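Local structure of ribonucleoside-diphosphate reductase subunit beta (Streptococcus sanguinis, 4N83) at residues I8-I13 with T83-A88; Q28-T33 with A101-S106; G60-L65 with F159-G164; S153-T158 with N258-N263. The protein is the dimetal-binding small subunit of a class Ib ribonucleotide reductase, which probably converts ribonucleotides to deoxyribonucleotides, and is seen here with two manganese ions. All coordinates share one frame; numbering follows the deposited sequence.

Contact 1. Residues I8-I13 with T83-A88; sequences INWNAI and TAHEEA
The backbones come closest where I8 runs past A84, with I8 CA and A84 CA 6.5 Å apart. Residues 8-13 form neither helix nor strand but curl into a type I beta turn from N9 to A12, closed by A12 N to N9 O at 3.2 Å; an Asx turn sits on it, N9 OD1 accepting from N11 N. The partner is the first turn of helix 84-111, with T83 as N-cap: its OG1 accepts from E86 N at 3.1 Å. The N-terminal loop thereby packs against a capped helix start in an all-helical, ferritin-like subunit. H85 carries most of it. Its NE2 donates to N9 O at 3.2 Å, nearly straight (172°) and within the imidazole plane. The ring edge is turned into the face of W10, a T-shaped pair whose six-membered ring and imidazole centroids lie 5.1 Å apart with planes at 65°. I13 CD1 meets an imidazole face in a CH-pi contact, 3.9 Å from the H85 ring centroid. I8 sends CG1 anti to its backbone N (chi1 -170°), which brings CD1 to 3.8 Å from A84 CB. At the edge of the indole, near its plane, W10 CZ2 touches A88 CB. The loop also faces the dimer partner: W10 makes a cation-pi contact with K102 of the second subunit. The one hydrogen bond between the segments ends on a shared carbonyl: H85 NE2 and A12 N reach N9 O from opposite faces of its plane, the imidazole donor lying well above that plane.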
# COMPACT_ATOMS: atom_id res chain seq x y z
N ILE A 8 5.72 -10.25 12.39
CA ILE A 8 4.35 -10.64 12.06
C ILE A 8 4.28 -12.10 11.62
O ILE A 8 5.01 -12.53 10.72
CB ILE A 8 3.72 -9.70 11.00
CG1 ILE A 8 2.22 -9.98 10.85
CG2 ILE A 8 4.42 -9.82 9.65
CD1 ILE A 8 1.47 -8.93 10.07
N ASN A 9 3.40 -12.86 12.28
CA ASN A 9 3.22 -14.29 12.00
C ASN A 9 1.79 -14.54 11.53
O ASN A 9 0.84 -14.35 12.29
CB ASN A 9 3.50 -15.10 13.27
CG ASN A 9 3.41 -16.61 13.04
OD1 ASN A 9 3.41 -17.08 11.90
ND2 ASN A 9 3.34 -17.36 14.13
N TRP A 10 1.65 -14.98 10.28
CA TRP A 10 0.33 -15.26 9.70
C TRP A 10 -0.20 -16.66 10.05
O TRP A 10 -1.32 -17.01 9.68
CB TRP A 10 0.36 -15.05 8.18
CG TRP A 10 0.52 -13.60 7.78
CD1 TRP A 10 1.68 -12.88 7.77
CD2 TRP A 10 -0.50 -12.71 7.33
NE1 TRP A 10 1.44 -11.59 7.34
CE2 TRP A 10 0.11 -11.46 7.07
CE3 TRP A 10 -1.88 -12.84 7.13
CZ2 TRP A 10 -0.61 -10.35 6.61
CZ3 TRP A 10 -2.60 -11.74 6.67
CH2 TRP A 10 -1.96 -10.51 6.41
N ASN A 11 0.62 -17.46 10.74
CA ASN A 11 0.16 -18.70 11.37
C ASN A 11 -0.29 -18.48 12.81
O ASN A 11 -0.70 -19.42 13.50
CB ASN A 11 1.26 -19.76 11.33
CG ASN A 11 1.59 -20.21 9.91
OD1 ASN A 11 0.74 -20.78 9.22
ND2 ASN A 11 2.82 -19.96 9.48
N ALA A 12 -0.20 -17.23 13.28
CA ALA A 12 -0.70 -16.82 14.58
C ALA A 12 -1.72 -15.69 14.40
O ALA A 12 -1.47 -14.55 14.80
CB ALA A 12 0.44 -16.37 15.48
N ILE A 13 -2.85 -16.02 13.78
CA ILE A 13 -3.88 -15.03 13.48
C ILE A 13 -4.74 -14.77 14.72
O ILE A 13 -5.22 -15.70 15.36
CB ILE A 13 -4.80 -15.48 12.32
CG1 ILE A 13 -3.98 -15.73 11.04
CG2 ILE A 13 -5.89 -14.46 12.05
CD1 ILE A 13 -3.38 -14.49 10.40
N THR A 83 -4.79 -5.46 15.42
CA THR A 83 -3.89 -6.58 15.14
C THR A 83 -2.82 -6.16 14.14
O THR A 83 -3.04 -5.24 13.35
CB THR A 83 -4.66 -7.78 14.55
OG1 THR A 83 -5.02 -7.51 13.19
CG2 THR A 83 -5.93 -8.07 15.35
N ALA A 84 -1.68 -6.84 14.16
CA ALA A 84 -0.59 -6.55 13.22
C ALA A 84 -1.04 -6.73 11.77
O ALA A 84 -0.60 -6.00 10.88
CB ALA A 84 0.61 -7.44 13.51
N HIS A 85 -1.92 -7.70 11.55
CA HIS A 85 -2.41 -8.06 10.22
C HIS A 85 -3.30 -6.96 9.65
O HIS A 85 -3.32 -6.73 8.45
CB HIS A 85 -3.18 -9.38 10.26
CG HIS A 85 -2.55 -10.41 11.15
ND1 HIS A 85 -2.99 -10.66 12.43
CD2 HIS A 85 -1.49 -11.24 10.94
CE1 HIS A 85 -2.24 -11.61 12.97
NE2 HIS A 85 -1.33 -11.98 12.09
N GLU A 86 -4.04 -6.29 10.54
CA GLU A 86 -4.88 -5.16 10.16
C GLU A 86 -4.07 -4.03 9.52
O GLU A 86 -4.53 -3.40 8.56
CB GLU A 86 -5.64 -4.63 11.39
CG GLU A 86 -6.59 -3.48 11.11
CD GLU A 86 -7.44 -3.10 12.31
OE1 GLU A 86 -7.28 -3.72 13.38
OE2 GLU A 86 -8.27 -2.18 12.18
N GLU A 87 -2.88 -3.77 10.05
CA GLU A 87 -2.00 -2.75 9.48
C GLU A 87 -1.56 -3.15 8.07
O GLU A 87 -1.51 -2.30 7.18
CB GLU A 87 -0.78 -2.52 10.37
CG GLU A 87 0.05 -1.30 9.97
CD GLU A 87 0.90 -0.73 11.10
OE1 GLU A 87 0.82 -1.23 12.24
OE2 GLU A 87 1.66 0.23 10.84
N ALA A 88 -1.27 -4.43 7.88
CA ALA A 88 -0.95 -4.96 6.55
C ALA A 88 -2.12 -4.78 5.58
O ALA A 88 -1.94 -4.33 4.45
CB ALA A 88 -0.55 -6.43 6.64

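Contact 2. Residues Q28-T33 with A101-S106; sequences QFWLDT and AKSYSS
D32 OD1 accepts a hydrogen bond from S106 OG, modelled at 2.5 Å, a length that is doubtful at this resolution. The D32 side chain points at helix 84-111 from the loop that follows helix 16-27, and D32 CA is 5.4 Å from S103 CA. CG of D32 lies between its backbone N and carbonyl carbon (chi1 51°), a torsion that lays the carboxylate along the helix surface between S106 and K102. The K102 chain crosses the D32 side chain at about a right angle, its CE lying 3.7 Å from D32 OD1. Its ammonium stays beyond salt-bridge range, with K102 NZ 4.1 Å from D32 OD1, and K102 also meets W10 of the second subunit in a cation-pi contact. On the inner side, W30 CH2 packs obliquely on S103 CB at 4.0 Å. The polar ends of this second pair are held elsewhere: W30 NE1 donates to D190, and S103 OG is bonded to H100 O. H100 is a manganese ligand, and a tryptophan-aspartate pair beside it is, in class I small subunits, part of the proposed radical-transfer route. The same helix bears Y104, the predicted active-site tyrosine, on the side away from the loop. A hydroxyl at one oxygen and a lysine nearby would be consistent with a buried D32 that stays ionised, the lysine adding only a weak, long-range attraction.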
# COMPACT_ATOMS: atom_id res chain seq x y z
N GLN A 28 -8.58 -9.25 -5.43
CA GLN A 28 -9.22 -8.15 -6.16
C GLN A 28 -8.23 -7.06 -6.59
O GLN A 28 -8.59 -5.88 -6.63
CB GLN A 28 -10.34 -7.53 -5.31
CG GLN A 28 -11.59 -8.38 -5.19
CD GLN A 28 -12.66 -7.73 -4.32
OE1 GLN A 28 -12.64 -6.52 -4.09
NE2 GLN A 28 -13.61 -8.53 -3.85
N PHE A 29 -6.99 -7.44 -6.90
CA PHE A 29 -5.98 -6.52 -7.41
C PHE A 29 -6.25 -6.21 -8.89
O PHE A 29 -6.66 -7.09 -9.64
CB PHE A 29 -4.58 -7.13 -7.24
CG PHE A 29 -3.48 -6.38 -7.94
CD1 PHE A 29 -2.66 -5.50 -7.24
CD2 PHE A 29 -3.23 -6.58 -9.30
CE1 PHE A 29 -1.64 -4.81 -7.88
CE2 PHE A 29 -2.21 -5.90 -9.94
CZ PHE A 29 -1.41 -5.01 -9.24
N TRP A 30 -6.02 -4.96 -9.29
CA TRP A 30 -6.21 -4.56 -10.69
C TRP A 30 -5.46 -3.27 -11.06
O TRP A 30 -5.02 -2.52 -10.18
CB TRP A 30 -7.70 -4.38 -11.01
CG TRP A 30 -8.37 -3.31 -10.20
CD1 TRP A 30 -8.86 -3.43 -8.94
CD2 TRP A 30 -8.65 -1.97 -10.61
NE1 TRP A 30 -9.42 -2.24 -8.53
CE2 TRP A 30 -9.30 -1.33 -9.54
CE3 TRP A 30 -8.40 -1.25 -11.79
CZ2 TRP A 30 -9.71 0.01 -9.61
CZ3 TRP A 30 -8.80 0.08 -11.85
CH2 TRP A 30 -9.45 0.69 -10.77
N LEU A 31 -5.32 -3.04 -12.36
CA LEU A 31 -4.66 -1.85 -12.89
C LEU A 31 -5.44 -1.25 -14.07
O LEU A 31 -6.05 -1.97 -14.86
CB LEU A 31 -3.23 -2.17 -13.34
CG LEU A 31 -2.18 -2.35 -12.24
CD1 LEU A 31 -0.89 -2.90 -12.83
CD2 LEU A 31 -1.92 -1.04 -11.51
N ASP A 32 -5.38 0.07 -14.18
CA ASP A 32 -6.05 0.81 -15.26
C ASP A 32 -5.43 0.56 -16.63
O ASP A 32 -6.09 0.75 -17.66
CB ASP A 32 -6.07 2.32 -14.96
CG ASP A 32 -4.69 2.86 -14.60
OD1 ASP A 32 -4.05 3.49 -15.47
OD2 ASP A 32 -4.25 2.66 -13.45
N THR A 33 -4.17 0.14 -16.65
CA THR A 33 -3.44 -0.10 -17.90
C THR A 33 -3.92 -1.34 -18.67
O THR A 33 -3.63 -1.48 -19.86
CB THR A 33 -1.93 -0.24 -17.64
OG1 THR A 33 -1.71 -1.15 -16.55
CG2 THR A 33 -1.32 1.11 -17.28
N ALA A 101 -7.27 6.66 -7.49
CA ALA A 101 -6.94 8.04 -7.82
C ALA A 101 -6.32 8.16 -9.21
O ALA A 101 -6.64 9.09 -9.96
CB ALA A 101 -6.01 8.63 -6.76
N LYS A 102 -5.43 7.22 -9.54
CA LYS A 102 -4.77 7.21 -10.85
C LYS A 102 -5.73 6.86 -11.98
O LYS A 102 -5.70 7.49 -13.04
CB LYS A 102 -3.58 6.24 -10.86
CG LYS A 102 -2.92 6.09 -12.22
CD LYS A 102 -1.65 5.26 -12.16
CE LYS A 102 -1.20 4.83 -13.55
NZ LYS A 102 -0.94 5.99 -14.45
N SER A 103 -6.58 5.86 -11.76
CA SER A 103 -7.50 5.36 -12.79
C SER A 103 -8.29 6.45 -13.51
O SER A 103 -8.57 6.34 -14.70
CB SER A 103 -8.46 4.32 -12.20
OG SER A 103 -9.16 4.84 -11.09
N TYR A 104 -8.65 7.51 -12.78
CA TYR A 104 -9.36 8.65 -13.36
C TYR A 104 -8.52 9.36 -14.43
O TYR A 104 -9.05 9.79 -15.45
CB TYR A 104 -9.76 9.66 -12.29
CG TYR A 104 -10.63 9.09 -11.19
CD1 TYR A 104 -11.88 8.55 -11.48
CD2 TYR A 104 -10.22 9.11 -9.86
CE1 TYR A 104 -12.69 8.03 -10.47
CE2 TYR A 104 -11.01 8.60 -8.85
CZ TYR A 104 -12.25 8.06 -9.16
OH TYR A 104 -13.04 7.55 -8.16
N SER A 105 -7.22 9.49 -14.17
CA SER A 105 -6.30 10.14 -15.11
C SER A 105 -6.21 9.40 -16.45
O SER A 105 -6.05 10.03 -17.50
CB SER A 105 -4.90 10.28 -14.50
OG SER A 105 -4.94 10.98 -13.27
N SER A 106 -6.33 8.07 -16.40
CA SER A 106 -6.34 7.24 -17.61
C SER A 106 -7.62 7.44 -18.42
O SER A 106 -7.60 7.36 -19.65
CB SER A 106 -6.19 5.77 -17.25
OG SER A 106 -4.97 5.54 -16.56

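Contact 3. Residues G60-L65 with F159-G164; sequences GGLTLL and FLFYSG
L62 and L65, one helical turn apart on helix 49-78, close on the ring of F161, and here most of the buried area lies, L62 and F161 each giving about 80 Å². L62 CD2 sits over one face of the phenyl ring, displaced toward its rim, in a CH-pi contact 4.2 Å from the F161 centroid and 20° off the ring normal. L65 CB approaches the same ring obliquely, at 3.4 Å from F161 CE2, the two side chains passing alongside one another, pointing opposite ways. L62 holds its CG anti to the carbonyl carbon (chi1 -61°), and its methyls then divide the work: CD2 takes the ring, while CD1 reaches G164 CA at 3.9 Å, lying on the bare backbone. This joins one long helix of the ferritin-like bundle to the break between helices 148-160 and 162-173. The ring hangs from that break toward the metal site: the F161 side chain is about 4 Å from a manganese ion and about 3 Å from that of the ligand D66. L62 also touches Y104, the predicted active-site tyrosine, consistent with the apolar lining around it in this family. The L160 end is looser. There L65 CD1 and L160 CD1 meet at 4.2 Å with their side chains nearly at right angles, and no hydrogen bond crosses. Even this side is buried, both leucines also touching K133.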
# COMPACT_ATOMS: atom_id res chain seq x y z
N GLY A 60 -13.44 13.92 -11.78
CA GLY A 60 -12.51 14.87 -11.18
C GLY A 60 -12.82 15.18 -9.73
O GLY A 60 -11.91 15.35 -8.92
N GLY A 61 -14.11 15.25 -9.40
CA GLY A 61 -14.55 15.48 -8.02
C GLY A 61 -14.24 14.30 -7.11
O GLY A 61 -13.85 14.48 -5.96
N LEU A 62 -14.42 13.09 -7.65
CA LEU A 62 -14.09 11.86 -6.92
C LEU A 62 -12.57 11.68 -6.82
O LEU A 62 -12.08 11.15 -5.82
CB LEU A 62 -14.71 10.65 -7.62
CG LEU A 62 -16.24 10.62 -7.72
CD1 LEU A 62 -16.67 9.54 -8.70
CD2 LEU A 62 -16.88 10.41 -6.36
N THR A 63 -11.85 12.11 -7.85
CA THR A 63 -10.38 12.06 -7.86
C THR A 63 -9.80 12.79 -6.64
O THR A 63 -8.78 12.37 -6.09
CB THR A 63 -9.80 12.71 -9.14
OG1 THR A 63 -10.51 12.23 -10.29
CG2 THR A 63 -8.31 12.38 -9.29
N LEU A 64 -10.44 13.88 -6.25
CA LEU A 64 -10.04 14.65 -5.07
C LEU A 64 -10.14 13.80 -3.80
O LEU A 64 -9.29 13.90 -2.91
CB LEU A 64 -10.91 15.90 -4.93
CG LEU A 64 -10.48 16.94 -3.89
CD1 LEU A 64 -9.25 17.70 -4.36
CD2 LEU A 64 -11.62 17.91 -3.61
N LEU A 65 -11.18 12.97 -3.72
CA LEU A 65 -11.46 12.17 -2.53
C LEU A 65 -10.72 10.84 -2.50
O LEU A 65 -10.49 10.29 -1.42
CB LEU A 65 -12.97 11.94 -2.40
CG LEU A 65 -13.83 13.20 -2.33
CD1 LEU A 65 -15.30 12.86 -2.49
CD2 LEU A 65 -13.59 13.96 -1.03
N PHE A 159 -21.13 5.95 0.74
CA PHE A 159 -22.36 6.75 0.65
C PHE A 159 -22.24 7.93 -0.31
O PHE A 159 -22.91 7.96 -1.34
CB PHE A 159 -22.78 7.19 2.07
CG PHE A 159 -23.48 8.52 2.13
CD1 PHE A 159 -24.70 8.72 1.50
CD2 PHE A 159 -22.91 9.58 2.84
CE1 PHE A 159 -25.33 9.95 1.57
CE2 PHE A 159 -23.55 10.81 2.91
CZ PHE A 159 -24.76 10.99 2.27
N LEU A 160 -21.38 8.90 0.02
CA LEU A 160 -21.30 10.15 -0.75
C LEU A 160 -20.36 10.08 -1.97
O LEU A 160 -20.26 11.04 -2.73
CB LEU A 160 -20.93 11.33 0.16
CG LEU A 160 -19.59 11.32 0.91
CD1 LEU A 160 -18.47 11.93 0.08
CD2 LEU A 160 -19.73 12.06 2.24
N PHE A 161 -19.68 8.95 -2.14
CA PHE A 161 -18.96 8.66 -3.39
C PHE A 161 -19.96 8.35 -4.52
O PHE A 161 -19.67 8.58 -5.69
CB PHE A 161 -18.01 7.46 -3.22
CG PHE A 161 -16.55 7.83 -3.20
CD1 PHE A 161 -15.67 7.28 -4.12
CD2 PHE A 161 -16.04 8.72 -2.26
CE1 PHE A 161 -14.32 7.60 -4.11
CE2 PHE A 161 -14.70 9.05 -2.24
CZ PHE A 161 -13.84 8.49 -3.17
N TYR A 162 -21.13 7.83 -4.15
CA TYR A 162 -22.11 7.34 -5.11
C TYR A 162 -22.90 8.45 -5.83
O TYR A 162 -23.61 8.17 -6.80
CB TYR A 162 -23.07 6.35 -4.44
CG TYR A 162 -22.41 5.02 -4.16
CD1 TYR A 162 -21.58 4.86 -3.05
CD2 TYR A 162 -22.61 3.93 -4.99
CE1 TYR A 162 -20.97 3.64 -2.79
CE2 TYR A 162 -22.01 2.71 -4.74
CZ TYR A 162 -21.19 2.57 -3.64
OH TYR A 162 -20.58 1.36 -3.38
N SER A 163 -22.78 9.69 -5.36
CA SER A 163 -23.27 10.84 -6.11
C SER A 163 -22.56 10.91 -7.46
O SER A 163 -23.16 11.29 -8.47
CB SER A 163 -23.02 12.14 -5.34
OG SER A 163 -21.65 12.29 -5.01
N GLY A 164 -21.28 10.55 -7.47
CA GLY A 164 -20.48 10.46 -8.69
C GLY A 164 -20.69 9.17 -9.46
O GLY A 164 -20.77 9.19 -10.68

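Contact 4. Residues S153-T158 with N258-N263; sequences SVFLET and NKALMN. With MN (manganese (II) ion), chain I; MN (manganese (II) ion), chain J.
Apolar contacts join V154, F155 and T158 to A260, whose methyl occupies the middle of the interface. V154 CG1 lies 3.9 Å from A260 CB, and F155 CD1 approaches that same methyl obliquely from another direction at 4.0 Å. T158 adds its CB to the group and extends CG2 to the amide end of N263, whose orientation is doubtful in the model, the side chains crossing at a slant. The short helical segments run roughly antiparallel at 142°, their axes 9.0 Å apart, and the backbones are nearest at T158 and A260. The small A260 side chain is consistent with this close approach between helices 148-160 and 246-263, neighbours in the helical, ferritin-like fold. No hydrogen bond crosses; a notable polar bond lies within residues 153-158. T158 OG1, turned beside its own backbone N (chi1 -36°), donates to V154 O at 2.7 Å, in the carbonyl plane and on a lone pair. Because T158 N also donates there, V154 O is gripped twice, and the hydroxyl is paired within its helix while the methyl faces the partner. Metal binding uses a different side of the helix, at a wider pi-type turn spanning 156-158. E157 bridges the two manganese ions: OE1 binds the ion of chain I at 2.0 Å, with E191 and H194, and OE2 that of chain J at 2.4 Å, with D66, E97 and H100.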
# COMPACT_ATOMS: atom_id res chain seq x y z
N SER A 153 -14.67 7.63 6.93
CA SER A 153 -14.19 6.89 5.76
C SER A 153 -15.29 6.00 5.17
O SER A 153 -15.34 5.81 3.95
CB SER A 153 -12.97 6.04 6.12
OG SER A 153 -12.35 5.51 4.96
N VAL A 154 -16.15 5.46 6.03
CA VAL A 154 -17.29 4.66 5.58
C VAL A 154 -18.34 5.55 4.92
O VAL A 154 -18.83 5.23 3.84
CB VAL A 154 -17.92 3.85 6.74
CG1 VAL A 154 -19.23 3.20 6.30
CG2 VAL A 154 -16.95 2.79 7.23
N PHE A 155 -18.68 6.67 5.55
CA PHE A 155 -19.58 7.66 4.94
C PHE A 155 -19.02 8.16 3.61
O PHE A 155 -19.77 8.34 2.65
CB PHE A 155 -19.81 8.87 5.86
CG PHE A 155 -20.85 8.66 6.93
CD1 PHE A 155 -22.04 7.97 6.67
CD2 PHE A 155 -20.67 9.21 8.19
CE1 PHE A 155 -22.99 7.80 7.66
CE2 PHE A 155 -21.62 9.04 9.18
CZ PHE A 155 -22.78 8.34 8.92
N LEU A 156 -17.72 8.40 3.58
CA LEU A 156 -17.06 8.94 2.39
C LEU A 156 -17.28 8.03 1.18
O LEU A 156 -17.94 8.42 0.22
CB LEU A 156 -15.56 9.13 2.64
CG LEU A 156 -14.68 9.59 1.48
CD1 LEU A 156 -15.25 10.83 0.81
CD2 LEU A 156 -13.26 9.85 1.97
N GLU A 157 -16.76 6.81 1.26
CA GLU A 157 -16.67 5.93 0.09
C GLU A 157 -17.86 4.98 -0.11
O GLU A 157 -18.04 4.47 -1.22
CB GLU A 157 -15.36 5.15 0.16
CG GLU A 157 -14.14 6.05 0.19
CD GLU A 157 -12.84 5.28 0.19
OE1 GLU A 157 -12.60 4.51 1.14
OE2 GLU A 157 -12.06 5.45 -0.77
N THR A 158 -18.65 4.76 0.93
CA THR A 158 -19.83 3.87 0.84
C THR A 158 -21.12 4.63 0.52
O THR A 158 -22.09 4.02 0.07
CB THR A 158 -20.04 3.08 2.15
OG1 THR A 158 -18.78 2.74 2.73
CG2 THR A 158 -20.84 1.80 1.89
N ASN A 258 -27.77 4.13 3.82
CA ASN A 258 -28.18 3.00 4.67
C ASN A 258 -27.13 1.89 4.69
O ASN A 258 -26.97 1.21 5.71
CB ASN A 258 -29.52 2.45 4.19
CG ASN A 258 -30.62 3.50 4.19
OD1 ASN A 258 -30.65 4.38 5.05
ND2 ASN A 258 -31.53 3.40 3.23
N LYS A 259 -26.44 1.69 3.57
CA LYS A 259 -25.37 0.70 3.48
C LYS A 259 -24.16 1.12 4.32
O LYS A 259 -23.51 0.28 4.94
CB LYS A 259 -24.96 0.47 2.03
CG LYS A 259 -26.03 -0.20 1.19
CD LYS A 259 -25.56 -0.50 -0.22
CE LYS A 259 -26.60 -1.28 -1.00
NZ LYS A 259 -26.24 -1.44 -2.43
N ALA A 260 -23.86 2.42 4.32
CA ALA A 260 -22.82 2.97 5.19
C ALA A 260 -23.18 2.78 6.66
O ALA A 260 -22.32 2.48 7.49
CB ALA A 260 -22.61 4.45 4.88
N LEU A 261 -24.46 2.96 6.97
CA LEU A 261 -24.99 2.68 8.30
C LEU A 261 -24.91 1.19 8.63
O LEU A 261 -24.51 0.81 9.73
CB LEU A 261 -26.45 3.15 8.42
CG LEU A 261 -26.68 4.65 8.58
CD1 LEU A 261 -28.05 5.07 8.06
CD2 LEU A 261 -26.51 5.06 10.04
N MET A 262 -25.28 0.35 7.66
CA MET A 262 -25.31 -1.09 7.85
C MET A 262 -23.92 -1.69 8.06
O MET A 262 -23.77 -2.65 8.82
CB MET A 262 -26.00 -1.77 6.66
CG MET A 262 -26.29 -3.25 6.88
SD MET A 262 -27.74 -3.83 5.97
CE MET A 262 -29.06 -3.04 6.88
N ASN A 263 -22.92 -1.13 7.39
CA ASN A 263 -21.53 -1.55 7.59
C ASN A 263 -21.03 -1.19 8.99
O ASN A 263 -20.32 -1.98 9.62
CB ASN A 263 -20.61 -0.93 6.54
CG ASN A 263 -20.85 -1.48 5.14
OD1 ASN A 263 -20.69 -0.76 4.15
ND2 ASN A 263 -21.23 -2.75 5.05
MN MN I . -11.63 2.80 1.22
MN MN J . -11.45 4.86 -3.03

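Contacts 2, 3 and 4 lie near the dimanganese site, while contact 1 lies away from it, its centre about 27 Å from that of contact 2 although both use helix 84-111. Contacts 2 and 3 touch around the predicted active-site tyrosine: Y104 OH is 3.6 Å from L62 CB and 4.2 Å from F161 CE1. Contacts 3 and 4 share helix 148-160, their centres about 13 Å apart, and a probable hydrogen bond from L160 N to F155 O, 3.1 Å long, connects them. Contact 4 holds a bridging ligand, and the side chain of W30 in contact 2 is about 8 Å from a manganese ion. Contacts 1, 2 and 3 also meet the second subunit.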